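Local coordinates for IPT/TIG domain-containing protein (Bacteroides thetaiotaomicron, PDB 3TC9) that is of unproven function but probably serves as an auxiliary nutrient-binding protein that joins an immunoglobulin-like domain to a six-bladed beta-propeller, at residues 114-119 and 419-424; 128-133 and 169-174; 134-139 and 152-157. All blocks are in the same frame, centred on the assembly; numbering follows the deposited sequence.

Contact 1 of 3, residues 114-119 and 419-424. With PO4 (phosphate ion), chain Q.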
ATOM      1  N   GLY B 114     -18.069   8.210 -21.806  1.00 36.44           N
ATOM      2  CA  GLY B 114     -18.148   8.442 -23.232  1.00 37.15           C
ATOM      3  C   GLY B 114     -18.723   7.290 -24.023  1.00 42.65           C
ATOM      4  O   GLY B 114     -18.643   6.125 -23.631  1.00 40.12           O
ATOM      5  N   THR B 115     -19.315   7.621 -25.152  1.00 44.29           N
ATOM      6  CA  THR B 115     -19.851   6.619 -26.058  1.00 45.53           C
ATOM      7  C   THR B 115     -19.838   7.136 -27.504  1.00 48.77           C
ATOM      8  O   THR B 115     -19.773   8.347 -27.762  1.00 48.44           O
ATOM      9  CB  THR B 115     -21.260   6.138 -25.642  1.00 57.82           C
ATOM     10  OG1 THR B 115     -21.475   4.848 -26.244  1.00 63.26           O
ATOM     11  CG2 THR B 115     -22.368   7.116 -26.038  1.00 53.29           C
HETATM   12  N   MSE B 116     -19.918   6.186 -28.433  1.00 42.61           N
HETATM   13  CA  MSE B 116     -20.016   6.477 -29.848  1.00 41.84           C
HETATM   14  C   MSE B 116     -21.215   5.760 -30.354  1.00 51.59           C
HETATM   15  O   MSE B 116     -21.686   4.841 -29.681  1.00 52.71           O
HETATM   16  CB  MSE B 116     -18.751   6.072 -30.600  1.00 41.29           C
HETATM   17  CG  MSE B 116     -17.548   6.857 -30.185  1.00 43.51           C
HETATM   18 SE   MSE B 116     -16.102   6.316 -31.256  0.75 45.20          SE
HETATM   19  CE  MSE B 116     -16.296   7.650 -32.714  1.00 43.57           C
ATOM     20  N   TYR B 117     -21.768   6.212 -31.482  1.00 50.71           N
ATOM     21  CA  TYR B 117     -22.920   5.535 -32.068  1.00 51.67           C
ATOM     22  C   TYR B 117     -22.631   5.202 -33.539  1.00 56.80           C
ATOM     23  O   TYR B 117     -21.556   5.545 -34.047  1.00 54.66           O
ATOM     24  CB  TYR B 117     -24.232   6.334 -31.879  1.00 53.37           C
ATOM     25  CG  TYR B 117     -24.234   7.741 -32.430  1.00 56.07           C
ATOM     26  CD1 TYR B 117     -23.818   8.813 -31.653  1.00 57.91           C
ATOM     27  CD2 TYR B 117     -24.782   8.019 -33.680  1.00 57.84           C
ATOM     28  CE1 TYR B 117     -23.872  10.118 -32.134  1.00 59.21           C
ATOM     29  CE2 TYR B 117     -24.845   9.321 -34.170  1.00 59.82           C
ATOM     30  CZ  TYR B 117     -24.375  10.368 -33.398  1.00 67.59           C
ATOM     31  OH  TYR B 117     -24.402  11.655 -33.882  1.00 70.54           O
ATOM     32  N   ASP B 118     -23.581   4.487 -34.194  1.00 56.58           N
ATOM     33  CA  ASP B 118     -23.541   4.045 -35.594  1.00 58.11           C
ATOM     34  C   ASP B 118     -22.289   3.172 -35.857  1.00 60.38           C
ATOM     35  O   ASP B 118     -21.458   3.521 -36.693  1.00 60.02           O
ATOM     36  CB  ASP B 118     -23.599   5.263 -36.560  1.00 61.96           C
ATOM     37  CG  ASP B 118     -24.181   4.954 -37.922  1.00 80.52           C
ATOM     38  OD1 ASP B 118     -25.294   4.386 -37.973  1.00 82.97           O
ATOM     39  OD2 ASP B 118     -23.578   5.374 -38.936  1.00 89.43           O
ATOM     40  N   GLY B 119     -22.169   2.069 -35.118  1.00 55.80           N
ATOM     41  CA  GLY B 119     -21.028   1.155 -35.197  1.00 55.09           C
ATOM     42  C   GLY B 119     -19.700   1.836 -34.914  1.00 59.11           C
ATOM     43  O   GLY B 119     -18.737   1.652 -35.664  1.00 58.69           O
ATOM     44  N   GLU B 419      -9.013   8.055 -30.336  1.00 34.17           N
ATOM     45  CA  GLU B 419      -9.904   7.652 -31.435  1.00 33.22           C
ATOM     46  C   GLU B 419     -11.153   6.926 -30.978  1.00 37.96           C
ATOM     47  O   GLU B 419     -12.112   6.821 -31.755  1.00 37.22           O
ATOM     48  CB  GLU B 419      -9.174   6.805 -32.506  1.00 34.47           C
ATOM     49  CG  GLU B 419      -7.822   7.353 -32.989  1.00 43.17           C
ATOM     50  CD  GLU B 419      -7.660   8.829 -33.322  1.00 61.69           C
ATOM     51  OE1 GLU B 419      -8.655   9.467 -33.745  1.00 59.80           O
ATOM     52  OE2 GLU B 419      -6.514   9.331 -33.226  1.00 55.24           O
ATOM     53  N   ASN B 420     -11.163   6.425 -29.733  1.00 34.49           N
ATOM     54  CA  ASN B 420     -12.332   5.742 -29.216  1.00 34.19           C
ATOM     55  C   ASN B 420     -13.298   6.746 -28.537  1.00 37.72           C
ATOM     56  O   ASN B 420     -14.417   6.365 -28.202  1.00 37.30           O
ATOM     57  CB  ASN B 420     -11.907   4.609 -28.299  1.00 33.91           C
ATOM     58  CG  ASN B 420     -11.290   3.512 -29.103  1.00 41.74           C
ATOM     59  OD1 ASN B 420     -11.670   3.262 -30.253  1.00 42.11           O
ATOM     60  ND2 ASN B 420     -10.280   2.884 -28.563  1.00 26.69           N
ATOM     61  N   ARG B 421     -12.874   8.028 -28.376  1.00 33.78           N
ATOM     62  CA  ARG B 421     -13.661   9.147 -27.836  1.00 35.20           C
ATOM     63  C   ARG B 421     -14.207   8.832 -26.439  1.00 39.32           C
ATOM     64  O   ARG B 421     -15.276   9.309 -26.039  1.00 39.59           O
ATOM     65  CB  ARG B 421     -14.836   9.538 -28.784  1.00 35.54           C
ATOM     66  CG  ARG B 421     -14.481   9.621 -30.262  1.00 39.10           C
ATOM     67  CD  ARG B 421     -13.584  10.778 -30.530  1.00 31.06           C
ATOM     68  NE  ARG B 421     -13.142  10.807 -31.913  1.00 39.74           N
ATOM     69  CZ  ARG B 421     -12.206  11.618 -32.377  1.00 44.23           C
ATOM     70  NH1 ARG B 421     -11.610  12.488 -31.570  1.00 32.81           N
ATOM     71  NH2 ARG B 421     -11.846  11.559 -33.644  1.00 41.97           N
ATOM     72  N   ARG B 422     -13.435   8.055 -25.688  1.00 35.49           N
ATOM     73  CA  ARG B 422     -13.799   7.592 -24.361  1.00 33.88           C
ATOM     74  C   ARG B 422     -12.695   7.770 -23.350  1.00 36.54           C
ATOM     75  O   ARG B 422     -11.521   7.832 -23.704  1.00 34.73           O
ATOM     76  CB  ARG B 422     -14.151   6.084 -24.428  1.00 31.50           C
ATOM     77  CG  ARG B 422     -15.481   5.750 -25.139  1.00 36.88           C
ATOM     78  CD  ARG B 422     -15.414   4.340 -25.658  1.00 39.68           C
ATOM     79  NE  ARG B 422     -16.666   3.817 -26.234  1.00 35.83           N
ATOM     80  CZ  ARG B 422     -16.874   3.645 -27.543  1.00 50.24           C
ATOM     81  NH1 ARG B 422     -15.956   4.020 -28.425  1.00 31.13           N
ATOM     82  NH2 ARG B 422     -18.008   3.114 -27.976  1.00 37.61           N
ATOM     83  N   ILE B 423     -13.099   7.786 -22.069  1.00 34.57           N
ATOM     84  CA  ILE B 423     -12.232   7.738 -20.903  1.00 33.49           C
ATOM     85  C   ILE B 423     -12.242   6.266 -20.496  1.00 35.35           C
ATOM     86  O   ILE B 423     -13.303   5.707 -20.187  1.00 34.38           O
ATOM     87  CB  ILE B 423     -12.623   8.721 -19.749  1.00 36.75           C
ATOM     88  CG1 ILE B 423     -12.731  10.190 -20.247  1.00 38.60           C
ATOM     89  CG2 ILE B 423     -11.658   8.597 -18.555  1.00 36.52           C
ATOM     90  CD1 ILE B 423     -11.461  10.835 -20.819  1.00 39.25           C
ATOM     91  N   ARG B 424     -11.100   5.614 -20.587  1.00 29.95           N
ATOM     92  CA  ARG B 424     -11.040   4.205 -20.205  1.00 29.05           C
ATOM     93  C   ARG B 424     -10.594   4.098 -18.755  1.00 34.68           C
ATOM     94  O   ARG B 424      -9.988   5.026 -18.216  1.00 37.12           O
ATOM     95  CB  ARG B 424     -10.128   3.407 -21.141  1.00 26.66           C
ATOM     96  CG  ARG B 424     -10.374   3.661 -22.625  1.00 29.70           C
ATOM     97  CD  ARG B 424     -11.607   2.956 -23.204  1.00 29.62           C
ATOM     98  NE  ARG B 424     -11.519   1.497 -23.129  1.00 31.42           N
ATOM     99  CZ  ARG B 424     -10.819   0.726 -23.961  1.00 42.19           C
ATOM    100  NH1 ARG B 424     -10.078   1.270 -24.924  1.00 26.97           N
ATOM    101  NH2 ARG B 424     -10.816  -0.585 -23.808  1.00 30.20           N
TER
HETATM  102  P   PO4 Q 480      -9.829  14.790 -34.050  1.00 62.32           P
HETATM  103  O1  PO4 Q 480      -9.755  13.255 -34.387  1.00 68.33           O
HETATM  104  O2  PO4 Q 480      -8.494  15.482 -34.525  1.00 69.05           O
HETATM  105  O3  PO4 Q 480     -10.039  15.003 -32.522  1.00 67.81           O
HETATM  106  O4  PO4 Q 480     -11.045  15.506 -34.748  1.00 69.53           O
HETATM  107  O   HOH W   1     -18.909   3.182 -24.719  1.00 51.74           O

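Contact 2 of 3, residues 128-133 and 169-174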
ATOM      1  N   GLY B 128     -23.343  16.721 -19.923  1.00 45.66           N
ATOM      2  CA  GLY B 128     -24.393  15.832 -19.452  1.00 45.11           C
ATOM      3  C   GLY B 128     -23.959  14.913 -18.331  1.00 48.27           C
ATOM      4  O   GLY B 128     -22.778  14.882 -17.974  1.00 44.99           O
ATOM      5  N   PRO B 129     -24.914  14.133 -17.766  1.00 46.25           N
ATOM      6  CA  PRO B 129     -24.550  13.190 -16.706  1.00 45.26           C
ATOM      7  C   PRO B 129     -23.576  12.120 -17.216  1.00 46.49           C
ATOM      8  O   PRO B 129     -23.411  11.978 -18.426  1.00 45.06           O
ATOM      9  CB  PRO B 129     -25.900  12.586 -16.299  1.00 47.17           C
ATOM     10  CG  PRO B 129     -26.773  12.761 -17.482  1.00 52.09           C
ATOM     11  CD  PRO B 129     -26.349  14.042 -18.104  1.00 48.14           C
ATOM     12  N   PHE B 130     -22.959  11.356 -16.303  1.00 42.69           N
ATOM     13  CA  PHE B 130     -21.995  10.298 -16.648  1.00 41.87           C
ATOM     14  C   PHE B 130     -22.554   9.299 -17.686  1.00 49.44           C
ATOM     15  O   PHE B 130     -21.854   8.940 -18.629  1.00 49.82           O
ATOM     16  CB  PHE B 130     -21.524   9.560 -15.375  1.00 41.29           C
ATOM     17  CG  PHE B 130     -20.387  10.233 -14.631  1.00 40.65           C
ATOM     18  CD1 PHE B 130     -19.950  11.512 -14.986  1.00 42.11           C
ATOM     19  CD2 PHE B 130     -19.747   9.585 -13.583  1.00 40.67           C
ATOM     20  CE1 PHE B 130     -18.900  12.130 -14.300  1.00 43.01           C
ATOM     21  CE2 PHE B 130     -18.684  10.191 -12.918  1.00 42.85           C
ATOM     22  CZ  PHE B 130     -18.269  11.461 -13.278  1.00 40.97           C
ATOM     23  N   ASP B 131     -23.824   8.923 -17.545  1.00 48.73           N
ATOM     24  CA  ASP B 131     -24.511   7.991 -18.440  1.00 49.83           C
ATOM     25  C   ASP B 131     -24.894   8.607 -19.825  1.00 57.60           C
ATOM     26  O   ASP B 131     -25.266   7.838 -20.715  1.00 60.19           O
ATOM     27  CB  ASP B 131     -25.780   7.445 -17.751  1.00 51.86           C
ATOM     28  CG  ASP B 131     -26.837   8.507 -17.450  1.00 74.54           C
ATOM     29  OD1 ASP B 131     -26.738   9.163 -16.390  1.00 76.56           O
ATOM     30  OD2 ASP B 131     -27.760   8.682 -18.277  1.00 85.59           O
ATOM     31  N   ASP B 132     -24.851   9.951 -20.008  1.00 53.12           N
ATOM     32  CA  ASP B 132     -25.274  10.578 -21.266  1.00 52.91           C
ATOM     33  C   ASP B 132     -24.514  11.906 -21.498  1.00 53.58           C
ATOM     34  O   ASP B 132     -25.088  12.994 -21.503  1.00 52.33           O
ATOM     35  CB  ASP B 132     -26.808  10.783 -21.259  1.00 57.17           C
ATOM     36  CG  ASP B 132     -27.423  11.355 -22.536  1.00 80.94           C
ATOM     37  OD1 ASP B 132     -27.109  10.835 -23.641  1.00 82.06           O
ATOM     38  OD2 ASP B 132     -28.232  12.310 -22.431  1.00 92.59           O
ATOM     39  N   CYS B 133     -23.208  11.794 -21.719  1.00 49.38           N
ATOM     40  CA  CYS B 133     -22.331  12.948 -21.940  1.00 48.63           C
ATOM     41  C   CYS B 133     -21.677  12.899 -23.343  1.00 51.51           C
ATOM     42  O   CYS B 133     -20.724  13.636 -23.605  1.00 50.96           O
ATOM     43  CB  CYS B 133     -21.284  13.048 -20.826  1.00 47.50           C
ATOM     44  SG  CYS B 133     -20.286  11.555 -20.599  1.00 48.89           S
ATOM     45  N   GLU B 169     -21.609  13.367 -10.694  1.00 48.95           N
ATOM     46  CA  GLU B 169     -21.624  12.428 -11.828  1.00 45.96           C
ATOM     47  C   GLU B 169     -22.065  13.204 -13.081  1.00 46.94           C
ATOM     48  O   GLU B 169     -23.039  12.847 -13.757  1.00 45.45           O
ATOM     49  CB  GLU B 169     -22.477  11.182 -11.559  1.00 47.11           C
ATOM     50  CG  GLU B 169     -21.933  10.337 -10.421  1.00 60.33           C
ATOM     51  CD  GLU B 169     -22.614   9.001 -10.180  1.00 81.12           C
ATOM     52  OE1 GLU B 169     -23.814   8.865 -10.509  1.00 82.31           O
ATOM     53  OE2 GLU B 169     -21.953   8.101  -9.614  1.00 70.31           O
ATOM     54  N   TYR B 170     -21.333  14.308 -13.364  1.00 42.08           N
ATOM     55  CA  TYR B 170     -21.617  15.196 -14.481  1.00 40.97           C
ATOM     56  C   TYR B 170     -20.342  15.605 -15.190  1.00 43.47           C
ATOM     57  O   TYR B 170     -19.293  15.772 -14.556  1.00 42.35           O
ATOM     58  CB  TYR B 170     -22.385  16.434 -13.970  1.00 43.52           C
ATOM     59  CG  TYR B 170     -23.043  17.259 -15.060  1.00 45.07           C
ATOM     60  CD1 TYR B 170     -24.319  16.948 -15.527  1.00 47.76           C
ATOM     61  CD2 TYR B 170     -22.422  18.394 -15.572  1.00 45.56           C
ATOM     62  CE1 TYR B 170     -24.939  17.720 -16.514  1.00 48.87           C
ATOM     63  CE2 TYR B 170     -23.033  19.176 -16.556  1.00 47.07           C
ATOM     64  CZ  TYR B 170     -24.281  18.817 -17.047  1.00 54.58           C
ATOM     65  OH  TYR B 170     -24.888  19.558 -18.038  1.00 55.50           O
ATOM     66  N   VAL B 171     -20.439  15.771 -16.516  1.00 40.89           N
ATOM     67  CA  VAL B 171     -19.338  16.196 -17.385  1.00 40.80           C
ATOM     68  C   VAL B 171     -19.701  17.565 -17.952  1.00 46.66           C
ATOM     69  O   VAL B 171     -20.734  17.692 -18.598  1.00 46.13           O
ATOM     70  CB  VAL B 171     -18.995  15.158 -18.495  1.00 43.33           C
ATOM     71  CG1 VAL B 171     -17.795  15.617 -19.318  1.00 41.94           C
ATOM     72  CG2 VAL B 171     -18.729  13.776 -17.886  1.00 42.32           C
ATOM     73  N   SER B 172     -18.860  18.582 -17.700  1.00 46.13           N
ATOM     74  CA  SER B 172     -19.113  19.958 -18.144  1.00 47.86           C
ATOM     75  C   SER B 172     -17.939  20.551 -18.889  1.00 52.01           C
ATOM     76  O   SER B 172     -16.837  20.029 -18.821  1.00 50.64           O
ATOM     77  CB  SER B 172     -19.451  20.846 -16.952  1.00 53.82           C
ATOM     78  OG  SER B 172     -18.529  20.675 -15.887  1.00 60.69           O
ATOM     79  N   THR B 173     -18.178  21.641 -19.613  1.00 50.76           N
ATOM     80  CA  THR B 173     -17.141  22.344 -20.366  1.00 51.34           C
ATOM     81  C   THR B 173     -16.682  23.530 -19.516  1.00 56.61           C
ATOM     82  O   THR B 173     -17.516  24.289 -19.013  1.00 57.86           O
ATOM     83  CB  THR B 173     -17.689  22.729 -21.749  1.00 56.57           C
ATOM     84  OG1 THR B 173     -18.075  21.525 -22.413  1.00 59.09           O
ATOM     85  CG2 THR B 173     -16.671  23.470 -22.611  1.00 48.55           C
ATOM     86  N   VAL B 174     -15.367  23.680 -19.355  1.00 51.77           N
ATOM     87  CA  VAL B 174     -14.767  24.738 -18.546  1.00 52.01           C
ATOM     88  C   VAL B 174     -14.344  25.915 -19.448  1.00 55.93           C
ATOM     89  O   VAL B 174     -14.620  27.062 -19.098  1.00 56.69           O
ATOM     90  CB  VAL B 174     -13.594  24.139 -17.719  1.00 55.30           C
ATOM     91  CG1 VAL B 174     -12.608  25.200 -17.247  1.00 55.42           C
ATOM     92  CG2 VAL B 174     -14.128  23.328 -16.538  1.00 54.77           C
TER

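Contact 3 of 3, residues 134-139 and 152-157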
ATOM      1  N   GLY B 134     -22.227  12.068 -24.231  1.00 47.53           N
ATOM      2  CA  GLY B 134     -21.727  11.886 -25.588  1.00 46.73           C
ATOM      3  C   GLY B 134     -20.357  11.228 -25.607  1.00 46.67           C
ATOM      4  O   GLY B 134     -20.122  10.264 -24.879  1.00 45.19           O
ATOM      5  N   GLY B 135     -19.461  11.759 -26.434  1.00 41.02           N
ATOM      6  CA  GLY B 135     -18.088  11.294 -26.580  1.00 38.24           C
ATOM      7  C   GLY B 135     -17.138  12.448 -26.374  1.00 40.67           C
ATOM      8  O   GLY B 135     -17.539  13.612 -26.460  1.00 40.58           O
ATOM      9  N   PHE B 136     -15.889  12.142 -26.061  1.00 38.29           N
ATOM     10  CA  PHE B 136     -14.854  13.154 -25.815  1.00 38.62           C
ATOM     11  C   PHE B 136     -14.101  13.398 -27.107  1.00 44.08           C
ATOM     12  O   PHE B 136     -13.657  12.443 -27.731  1.00 42.42           O
ATOM     13  CB  PHE B 136     -13.889  12.679 -24.693  1.00 39.01           C
ATOM     14  CG  PHE B 136     -14.541  12.547 -23.341  1.00 39.10           C
ATOM     15  CD1 PHE B 136     -15.271  11.409 -23.012  1.00 41.92           C
ATOM     16  CD2 PHE B 136     -14.482  13.589 -22.418  1.00 41.01           C
ATOM     17  CE1 PHE B 136     -15.913  11.305 -21.770  1.00 43.25           C
ATOM     18  CE2 PHE B 136     -15.126  13.489 -21.178  1.00 43.48           C
ATOM     19  CZ  PHE B 136     -15.816  12.335 -20.851  1.00 41.18           C
ATOM     20  N   GLY B 137     -13.997  14.659 -27.528  1.00 42.92           N
ATOM     21  CA  GLY B 137     -13.258  15.002 -28.739  1.00 42.47           C
ATOM     22  C   GLY B 137     -11.782  14.709 -28.557  1.00 44.93           C
ATOM     23  O   GLY B 137     -11.111  14.258 -29.495  1.00 45.30           O
ATOM     24  N   GLY B 138     -11.302  14.955 -27.330  1.00 37.79           N
ATOM     25  CA  GLY B 138      -9.924  14.756 -26.921  1.00 36.66           C
ATOM     26  C   GLY B 138      -9.754  14.870 -25.418  1.00 42.69           C
ATOM     27  O   GLY B 138     -10.461  15.636 -24.765  1.00 42.47           O
ATOM     28  N   ALA B 139      -8.844  14.061 -24.860  1.00 40.31           N
ATOM     29  CA  ALA B 139      -8.443  14.058 -23.449  1.00 40.03           C
ATOM     30  C   ALA B 139      -6.963  13.729 -23.431  1.00 43.12           C
ATOM     31  O   ALA B 139      -6.567  12.591 -23.155  1.00 42.59           O
ATOM     32  CB  ALA B 139      -9.272  13.065 -22.642  1.00 40.06           C
ATOM     33  N   LEU B 152     -11.960  16.097 -11.750  1.00 40.89           N
ATOM     34  CA  LEU B 152     -10.930  15.654 -12.679  1.00 39.24           C
ATOM     35  C   LEU B 152     -11.018  16.515 -13.944  1.00 44.77           C
ATOM     36  O   LEU B 152     -12.017  16.469 -14.662  1.00 44.90           O
ATOM     37  CB  LEU B 152     -11.090  14.147 -12.991  1.00 37.86           C
ATOM     38  CG  LEU B 152     -10.144  13.543 -14.067  1.00 39.54           C
ATOM     39  CD1 LEU B 152      -8.669  13.711 -13.675  1.00 38.62           C
ATOM     40  CD2 LEU B 152     -10.491  12.100 -14.313  1.00 38.59           C
ATOM     41  N   TYR B 153      -9.977  17.308 -14.205  1.00 41.99           N
ATOM     42  CA  TYR B 153      -9.936  18.167 -15.387  1.00 41.77           C
ATOM     43  C   TYR B 153      -9.189  17.487 -16.520  1.00 43.70           C
ATOM     44  O   TYR B 153      -8.290  16.659 -16.284  1.00 41.52           O
ATOM     45  CB  TYR B 153      -9.293  19.528 -15.058  1.00 43.78           C
ATOM     46  CG  TYR B 153     -10.167  20.387 -14.172  1.00 45.83           C
ATOM     47  CD1 TYR B 153     -11.141  21.216 -14.716  1.00 47.74           C
ATOM     48  CD2 TYR B 153     -10.054  20.332 -12.786  1.00 47.39           C
ATOM     49  CE1 TYR B 153     -11.978  21.980 -13.905  1.00 49.07           C
ATOM     50  CE2 TYR B 153     -10.866  21.111 -11.965  1.00 50.02           C
ATOM     51  CZ  TYR B 153     -11.821  21.944 -12.531  1.00 56.10           C
ATOM     52  OH  TYR B 153     -12.629  22.711 -11.732  1.00 56.99           O
ATOM     53  N   LEU B 154      -9.554  17.853 -17.752  1.00 40.34           N
ATOM     54  CA  LEU B 154      -8.930  17.342 -18.971  1.00 39.42           C
ATOM     55  C   LEU B 154      -8.826  18.464 -20.003  1.00 45.15           C
ATOM     56  O   LEU B 154      -9.682  19.348 -20.030  1.00 46.96           O
ATOM     57  CB  LEU B 154      -9.685  16.110 -19.547  1.00 38.74           C
ATOM     58  CG  LEU B 154     -11.128  16.296 -20.116  1.00 45.14           C
ATOM     59  CD1 LEU B 154     -11.116  16.698 -21.614  1.00 44.77           C
ATOM     60  CD2 LEU B 154     -11.910  15.008 -20.024  1.00 47.61           C
ATOM     61  N   VAL B 155      -7.803  18.413 -20.868  1.00 39.83           N
ATOM     62  CA  VAL B 155      -7.617  19.333 -21.987  1.00 40.24           C
ATOM     63  C   VAL B 155      -7.625  18.454 -23.228  1.00 43.96           C
ATOM     64  O   VAL B 155      -7.233  17.300 -23.141  1.00 41.10           O
ATOM     65  CB  VAL B 155      -6.383  20.276 -21.895  1.00 44.21           C
ATOM     66  CG1 VAL B 155      -6.565  21.308 -20.788  1.00 45.05           C
ATOM     67  CG2 VAL B 155      -5.072  19.510 -21.731  1.00 42.65           C
ATOM     68  N   GLY B 156      -8.103  18.980 -24.348  1.00 43.52           N
ATOM     69  CA  GLY B 156      -8.275  18.179 -25.551  1.00 43.35           C
ATOM     70  C   GLY B 156      -7.755  18.745 -26.843  1.00 50.22           C
ATOM     71  O   GLY B 156      -8.384  18.529 -27.881  1.00 52.17           O
ATOM     72  N   GLU B 157      -6.576  19.413 -26.808  1.00 47.03           N
ATOM     73  CA  GLU B 157      -5.925  20.055 -27.961  1.00 47.50           C
ATOM     74  C   GLU B 157      -6.877  21.107 -28.540  1.00 50.77           C
ATOM     75  O   GLU B 157      -7.129  22.107 -27.862  1.00 50.51           O
ATOM     76  CB  GLU B 157      -5.437  19.040 -29.018  1.00 48.74           C
ATOM     77  CG  GLU B 157      -4.065  18.461 -28.701  1.00 64.80           C
ATOM     78  CD  GLU B 157      -3.587  17.260 -29.500  1.00 96.96           C
ATOM     79  OE1 GLU B 157      -4.268  16.856 -30.474  1.00 88.41           O
ATOM     80  OE2 GLU B 157      -2.507  16.726 -29.149  1.00 96.06           O
TER

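Contact 1 of 3, residues 114-119 and 419-424
The guanidinium of Arg-422 lays one face against the backbone of Thr-115 and Met-116; Met-116 N sits 3.6 Å from Arg-422 NH2, over the plane. At the edge, in the plane, Arg-422 NE donates to a water 2.8 Å away, which in turn donates to Gly-114 O. Arg-422 NH1 bonds to its near neighbour Asn-420 O at 2.8 Å, on a lone pair, though that oxygen is tilted 32° out of the guanidinium plane. Arg-422 NH2 is taken by Asn-120, and Tyr-387 makes a cation-pi contact with the same group. Strand 422-428 lies beside strand 107-113 in one blade, so the two ends of the propeller's chain are joined here, the closure often called molecular velcro. Gly-114 follows strand 107-113 directly, and a CB on it would run into Arg-421 O. Met-116, a selenomethionine, reaches across next: its SE is 3.5 Å from Asn-420 O, and the bend at chi3 (91°) sets CE against Arg-421 CG at 3.6 Å. Beyond that CG, Arg-421 leads away to a phosphate, probably from the crystallisation liquor. The ion lies at the guanidinium edge: Arg-421 NH2 donates to its O1 almost straight (2.8 Å, 172°) and Arg-421 NH1 to its O3 at 3.1 Å, while His-159, Gln-158 and Arg-418 hold it as well.

Contact 2 of 3, residues 128-133 and 169-174
Phe-130 lies flat against the backbone of Glu-169 and Tyr-170. Its CB starts out beside Glu-169 O, and with CG anti to the carbonyl carbon (chi1 -84°) the ring swings under the facing chain. CG and CD1 then meet the Glu-169 carbonyl carbon, with Phe-130 CD1 3.3 Å from Glu-169 C. On the other flank Phe-130 CD2 touches Glu-169 CB at 3.8 Å. Further out, Phe-130 CE1 comes to 3.4 Å from Tyr-170 N, while CE2 and the tip, CZ, lie near Glu-169 CA. That CA stands 3.5 Å from the Phe-130 ring centroid and only 4° off the ring normal, a CH-pi contact over the middle of the face.

The backbones form the edge of an antiparallel blade sheet. Gly-128 and Val-171 are a hydrogen-bonded pair, with Val-171 N to Gly-128 O at 2.9 Å and a return bond from Gly-128 N to Val-171 O; Pro-129 and Tyr-170 are the next, non-hydrogen-bonded pair. Phe-130 N then hydrogen-bonds to Glu-169 O at 3.0 Å, from well above the carbonyl plane, as the chain enters a type I turn from Pro-129 to Asp-132. Glu-169 and Tyr-170 together face Asp-165 in a G1 beta bulge. Tyr-170 places a ring face over Gly-128 O, and on the side of the sheet bearing Val-171, its CG2 meets Cys-133 SG at 3.8 Å. Replacing Phe-130 by an alanine would probably uncover Glu-169 CA and leave Val-171 CG2 without its ring neighbour CD1. With three backbone hydrogen bonds joining the segments, the rings of Phe-130 and Tyr-170 lying on peptide atoms probably add a good part of the cohesion.

Contact 3 of 3, residues 134-139 and 152-157
In the propeller blade built from the strands between residues 141 and 175, the glycine-rich loop 134-139 leads into strand 141-145 and passes close over the end of strand 151-156. No hydrogen bond joins the two segments; the contact rests on one leucine and on glycines that let the backbones meet. Leu-154 has its CG in the crowded position between the backbone N and carbonyl carbon (chi1 67°), which spreads its two methyls along the loop. CD2 goes to Phe-136, touching CE2 of the obliquely crossing ring at 3.7 Å, and also lies near the Ala-139 methyl. CD1 presses on the peptide instead, 3.4 Å from Gly-138 O. That same oxygen receives a CA-H...O contact from Gly-156 CA, also at 3.4 Å, and Ala-139 CA makes another to Val-155 O at 3.5 Å. Gly-138 and Gly-156 are 4.0 Å apart, CA to CA, and neither could carry a CB: on Gly-138 it would strike Gly-156 O, and on Gly-156 it would strike Gly-138 O. The touching residues are all buried. Leu-154 also rests on Leu-142 of strand 141-145 and on Arg-162 and Ile-164 of strand 159-165, which flank its own strand. Val-155 points away from the loop and packs on Val-181 and Ile-184 of strand 181-186, the first strand of the following sheet.

In the fold
One run of chain, 128-139, supplies the first segments of contacts 2 and 3, and both lie within the long loop closed by contact 1. Their centres are about 11 Å apart, and Phe-136 CE2 of contact 3 touches Val-171 CG1 of contact 2 at 3.9 Å. Contact 1, centred about 12 Å from contact 3, is tied to it by probable backbone hydrogen bonds, Thr-115 N to Gly-134 O (2.8 Å) and Phe-136 N to Arg-421 O (2.9 Å). The closing blade is thereby stitched to the first full one. The phosphate held by Arg-421 lies 5.6 Å from Gly-138 CA, measured to its O3, and may mark a pocket beside this junction.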